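Side-chain contacts in soluble lytic murein transglycosylase (Pseudomonas aeruginosa, PDB 5OHU), which acts as a lytic transglycosylase in exolytic and endolytic turnover of cell-wall peptidoglycan, probably by cleaving its glycosidic bonds: residues S284-K287 with R292-P295; P302-N307 with E311-L316. All blocks are in the same frame, centred on the assembly; numbering follows the deposited sequence.

Contact 1: S284-K287 with R292-P295; sequences SLAK and RALP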
loop_
_atom_site.group_PDB
_atom_site.type_symbol
_atom_site.label_atom_id
_atom_site.label_comp_id
_atom_site.label_asym_id
_atom_site.label_seq_id
_atom_site.Cartn_x
_atom_site.Cartn_y
_atom_site.Cartn_z
ATOM N N SER A 284 -11.439 -14.036 -10.024
ATOM C CA SER A 284 -10.368 -15.023 -9.958
ATOM C C SER A 284 -10.270 -15.831 -11.252
ATOM O O SER A 284 -9.169 -16.173 -11.697
ATOM C CB SER A 284 -10.559 -15.926 -8.738
ATOM O OG SER A 284 -9.466 -16.816 -8.612
ATOM N N LEU A 285 -11.396 -16.142 -11.889
ATOM C CA LEU A 285 -11.303 -16.807 -13.188
ATOM C C LEU A 285 -10.607 -15.915 -14.211
ATOM O O LEU A 285 -9.805 -16.391 -15.020
ATOM C CB LEU A 285 -12.694 -17.180 -13.702
ATOM C CG LEU A 285 -13.377 -18.407 -13.115
ATOM C CD1 LEU A 285 -14.809 -18.529 -13.655
ATOM C CD2 LEU A 285 -12.560 -19.648 -13.426
ATOM N N ALA A 286 -10.930 -14.621 -14.211
ATOM C CA ALA A 286 -10.372 -13.726 -15.217
ATOM C C ALA A 286 -8.870 -13.600 -15.062
ATOM O O ALA A 286 -8.155 -13.492 -16.060
ATOM C CB ALA A 286 -11.030 -12.344 -15.136
ATOM N N LYS A 287 -8.372 -13.647 -13.828
ATOM C CA LYS A 287 -6.934 -13.589 -13.618
ATOM C C LYS A 287 -6.240 -14.865 -14.059
ATOM O O LYS A 287 -5.013 -14.872 -14.196
ATOM C CB LYS A 287 -6.609 -13.298 -12.148
ATOM C CG LYS A 287 -6.648 -11.827 -11.807
ATOM C CD LYS A 287 -6.885 -11.605 -10.296
ATOM C CE LYS A 287 -6.964 -10.119 -9.999
ATOM N NZ LYS A 287 -6.994 -9.840 -8.524
ATOM N N ARG A 292 -14.718 -18.184 -19.300
ATOM C CA ARG A 292 -15.956 -18.352 -18.552
ATOM C C ARG A 292 -16.201 -17.179 -17.604
ATOM O O ARG A 292 -17.342 -16.953 -17.208
ATOM C CB ARG A 292 -15.933 -19.691 -17.796
ATOM C CG ARG A 292 -16.151 -20.897 -18.711
ATOM C CD ARG A 292 -16.041 -22.223 -17.947
ATOM N NE ARG A 292 -14.660 -22.547 -17.615
ATOM C CZ ARG A 292 -14.273 -23.672 -17.022
ATOM N NH1 ARG A 292 -15.174 -24.589 -16.680
ATOM N NH2 ARG A 292 -12.986 -23.857 -16.758
ATOM N N ALA A 293 -15.162 -16.404 -17.259
ATOM C CA ALA A 293 -15.351 -15.229 -16.404
ATOM C C ALA A 293 -16.257 -14.196 -17.059
ATOM O O ALA A 293 -17.067 -13.557 -16.379
ATOM C CB ALA A 293 -13.997 -14.605 -16.072
ATOM N N LEU A 294 -16.138 -14.022 -18.375
ATOM C CA LEU A 294 -16.839 -12.930 -19.057
ATOM C C LEU A 294 -18.352 -13.005 -18.963
ATOM O O LEU A 294 -18.966 -11.968 -18.673
ATOM C CB LEU A 294 -16.420 -12.867 -20.528
ATOM C CG LEU A 294 -15.026 -12.318 -20.777
ATOM C CD1 LEU A 294 -14.672 -12.567 -22.220
ATOM C CD2 LEU A 294 -14.975 -10.828 -20.453
ATOM N N PRO A 295 -19.025 -14.134 -19.249
ATOM C CA PRO A 295 -20.499 -14.128 -19.100
ATOM C C PRO A 295 -20.932 -13.887 -17.669
ATOM O O PRO A 295 -21.873 -13.126 -17.408
ATOM C CB PRO A 295 -20.916 -15.525 -19.603
ATOM C CG PRO A 295 -19.770 -15.971 -20.511
ATOM C CD PRO A 295 -18.537 -15.395 -19.849
#
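The flat group in this contact is the peptide unit joining L285 to A286: the methyl of A293 lies over one of its faces, almost directly above the nitrogen, with A293 CB 3.6 Å from A286 N. Small residues allow such a close meeting, and the CA atoms of A286 and A293 are 5.3 Å apart. The same methyl touches a side-chain carbon on each of the two residues that share the peptide: A293 CB is 3.7 Å from L285 CB and 3.8 Å from A286 CB. These two carbon-carbon touches are apolar packing; the one over the peptide is a van der Waals contact. L285 holds CG beside its own backbone N (chi1 -78°), and its CD1 ends 4.2 Å from A293 N, running alongside the start of the second segment. At the solvent edge R292 adds a looser touch, with R292 CB 4.4 Å from L285 CD1; its guanidinium belongs to another interaction, a salt bridge from NH2 to D290 in the connecting loop. The contact thus closes the short turn between helix 271-287 and helix 293-300. P253 and L257 of helix 253-263 cover L285, while helix 307-319 packs against A293 and L294 of the second helix.

Contact 2: P302-N307 with E311-L316; sequences PGLRDN and EWRTRL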
loop_
_atom_site.group_PDB
_atom_site.type_symbol
_atom_site.label_atom_id
_atom_site.label_comp_id
_atom_site.label_asym_id
_atom_site.label_seq_id
_atom_site.Cartn_x
_atom_site.Cartn_y
_atom_site.Cartn_z
ATOM N N PRO A 302 -23.772 -5.667 -14.808
ATOM C CA PRO A 302 -24.119 -5.065 -16.107
ATOM C C PRO A 302 -23.910 -3.557 -16.149
ATOM O O PRO A 302 -23.621 -3.013 -17.224
ATOM C CB PRO A 302 -25.600 -5.440 -16.277
ATOM C CG PRO A 302 -26.107 -5.558 -14.879
ATOM C CD PRO A 302 -24.965 -6.181 -14.103
ATOM N N GLY A 303 -24.032 -2.867 -15.020
ATOM C CA GLY A 303 -23.880 -1.428 -15.016
ATOM C C GLY A 303 -22.497 -0.909 -14.679
ATOM O O GLY A 303 -22.337 0.299 -14.479
ATOM N N LEU A 304 -21.499 -1.788 -14.591
ATOM C CA LEU A 304 -20.111 -1.405 -14.355
ATOM C C LEU A 304 -19.960 -0.591 -13.067
ATOM O O LEU A 304 -19.366 0.488 -13.044
ATOM C CB LEU A 304 -19.543 -0.654 -15.558
ATOM C CG LEU A 304 -19.737 -1.304 -16.937
ATOM C CD1 LEU A 304 -19.133 -0.419 -18.038
ATOM C CD2 LEU A 304 -19.149 -2.697 -16.991
ATOM N N ARG A 305 -20.483 -1.133 -11.981
ATOM C CA ARG A 305 -20.358 -0.487 -10.681
ATOM C C ARG A 305 -19.069 -0.845 -9.966
ATOM O O ARG A 305 -18.624 -0.088 -9.100
ATOM C CB ARG A 305 -21.544 -0.862 -9.785
ATOM C CG ARG A 305 -22.882 -0.481 -10.359
ATOM C CD ARG A 305 -22.769 0.857 -11.061
ATOM N NE ARG A 305 -23.802 1.037 -12.095
ATOM C CZ ARG A 305 -24.177 2.206 -12.621
ATOM N NH1 ARG A 305 -23.586 3.316 -12.210
ATOM N NH2 ARG A 305 -25.127 2.250 -13.561
ATOM N N ASP A 306 -18.476 -1.980 -10.293
ATOM C CA ASP A 306 -17.302 -2.485 -9.594
ATOM C C ASP A 306 -16.103 -2.275 -10.517
ATOM O O ASP A 306 -15.946 -2.978 -11.525
ATOM C CB ASP A 306 -17.512 -3.952 -9.226
ATOM C CG ASP A 306 -16.442 -4.488 -8.332
ATOM O OD1 ASP A 306 -15.259 -4.162 -8.543
ATOM O OD2 ASP A 306 -16.779 -5.267 -7.424
ATOM N N ASN A 307 -15.267 -1.288 -10.173
ATOM C CA ASN A 307 -14.163 -0.905 -11.046
ATOM C C ASN A 307 -13.175 -2.047 -11.234
ATOM O O ASN A 307 -12.633 -2.224 -12.328
ATOM C CB ASN A 307 -13.447 0.316 -10.480
ATOM C CG ASN A 307 -14.208 1.608 -10.714
ATOM O OD1 ASN A 307 -15.285 1.631 -11.314
ATOM N ND2 ASN A 307 -13.649 2.695 -10.226
ATOM N N GLU A 311 -12.265 -3.484 -14.993
ATOM C CA GLU A 311 -10.915 -3.515 -15.535
ATOM C C GLU A 311 -10.501 -4.937 -15.896
ATOM O O GLU A 311 -9.816 -5.149 -16.899
ATOM C CB GLU A 311 -9.929 -2.907 -14.527
ATOM C CG GLU A 311 -10.080 -1.406 -14.305
ATOM C CD GLU A 311 -8.854 -0.765 -13.640
ATOM O OE1 GLU A 311 -8.488 -1.202 -12.524
ATOM O OE2 GLU A 311 -8.268 0.188 -14.217
ATOM N N TRP A 312 -10.902 -5.923 -15.090
ATOM C CA TRP A 312 -10.484 -7.286 -15.395
ATOM C C TRP A 312 -11.328 -7.885 -16.498
ATOM O O TRP A 312 -10.845 -8.723 -17.257
ATOM C CB TRP A 312 -10.484 -8.143 -14.132
ATOM C CG TRP A 312 -9.134 -8.061 -13.614
ATOM C CD1 TRP A 312 -8.679 -7.253 -12.609
ATOM C CD2 TRP A 312 -7.995 -8.733 -14.142
ATOM N NE1 TRP A 312 -7.317 -7.403 -12.465
ATOM C CE2 TRP A 312 -6.874 -8.301 -13.400
ATOM C CE3 TRP A 312 -7.811 -9.661 -15.178
ATOM C CZ2 TRP A 312 -5.592 -8.791 -13.632
ATOM C CZ3 TRP A 312 -6.523 -10.138 -15.425
ATOM C CH2 TRP A 312 -5.435 -9.706 -14.646
ATOM N N ARG A 313 -12.564 -7.434 -16.632
ATOM C CA ARG A 313 -13.352 -7.761 -17.813
ATOM C C ARG A 313 -12.672 -7.242 -19.076
ATOM O O ARG A 313 -12.558 -7.956 -20.081
ATOM C CB ARG A 313 -14.759 -7.173 -17.674
ATOM C CG ARG A 313 -15.792 -7.872 -18.530
ATOM C CD ARG A 313 -17.085 -7.073 -18.717
ATOM N NE ARG A 313 -17.763 -6.802 -17.461
ATOM C CZ ARG A 313 -18.951 -6.210 -17.370
ATOM N NH1 ARG A 313 -19.488 -6.009 -16.175
ATOM N NH2 ARG A 313 -19.604 -5.837 -18.462
ATOM N N THR A 314 -12.177 -5.993 -19.036
ATOM C CA THR A 314 -11.493 -5.436 -20.207
ATOM C C THR A 314 -10.139 -6.102 -20.429
ATOM O O THR A 314 -9.775 -6.413 -21.571
ATOM C CB THR A 314 -11.304 -3.918 -20.083
ATOM O OG1 THR A 314 -12.511 -3.297 -19.604
ATOM C CG2 THR A 314 -10.963 -3.319 -21.459
ATOM N N ARG A 315 -9.384 -6.335 -19.350
ATOM C CA ARG A 315 -8.095 -7.010 -19.471
ATOM C C ARG A 315 -8.258 -8.391 -20.093
ATOM O O ARG A 315 -7.481 -8.789 -20.971
ATOM C CB ARG A 315 -7.428 -7.114 -18.096
ATOM C CG ARG A 315 -6.800 -5.805 -17.632
ATOM C CD ARG A 315 -6.333 -5.822 -16.173
ATOM N NE ARG A 315 -5.686 -4.546 -15.897
ATOM C CZ ARG A 315 -5.756 -3.874 -14.756
ATOM N NH1 ARG A 315 -6.436 -4.360 -13.726
ATOM N NH2 ARG A 315 -5.134 -2.708 -14.649
ATOM N N LEU A 316 -9.281 -9.125 -19.662
ATOM C CA LEU A 316 -9.495 -10.467 -20.168
ATOM C C LEU A 316 -9.822 -10.434 -21.658
ATOM O O LEU A 316 -9.306 -11.247 -22.429
ATOM C CB LEU A 316 -10.608 -11.145 -19.367
ATOM C CG LEU A 316 -11.036 -12.566 -19.754
ATOM C CD1 LEU A 316 -9.844 -13.509 -19.814
ATOM C CD2 LEU A 316 -12.048 -13.103 -18.765
HETATM O O HOH W 1 -22.209 -4.210 -19.487
#
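The carbonyl oxygen of N307 receives the backbone N-H of E311, with N307 O 3.0 Å from E311 N and an N-H...O angle of 162°. This is the i to i+4 bond of the first helical turn. E311 keeps CG beside its backbone N (chi1 -69°), which brings E311 CG to 3.3 Å from the same N307 O, while the carboxylate runs on, extended, to be taken up at OE2 by R342 and W343. The charge of R315 lies nearby, but R315 NH1 is a long 4.0 Å from E311 OE1 and no N-H points at the oxygen.

The second half of the contact is built on R313. In the conformer described, one of two modelled and so to be read with some caution, CG stands anti to the backbone N (chi1 -157°) and a bend at chi3 carries the guanidinium toward the loop. L304 crosses it at about a right angle and lays CD2 over one face, 3.1 Å above the plane toward the rim and 3.4 Å from R313 NH1. The planar group is also held by its N-H bonds: NH1 reaches the carbonyl of D301, and NH2 meets, in plane at the edge, a water that in turn donates to P302 O, 2.9 Å away.

The tie from R313 back to the lead-in loop, direct to D301 and through water to P302, is this protein's own addition to a standard feature. That feature is the N-capped first turn of an alpha helix, with D306 as the N-cap and its OD1 accepting from V309 N.

The two contacts follow each other along the chain, contact 1 closing before contact 2 opens, and their centres lie 11 Å apart. They meet directly because helix 293-300 packs on helix 307-319: A293 CB is 3.6 Å from L316 CD2, and L294 CD2 is 3.6 Å from R313 CG. A further touch comes from the end of helix 271-287, where K287 CE lies 3.7 Å from W312 NE1. The two contacts together join three helices in succession, 271-287, 293-300 and 307-319. From contact 2, R315 extends the connection through a salt bridge to E600 of helix 595-600, in the region of the transglycosylase domain; the geometry assigns no catalytic or ligand-binding role to either contact.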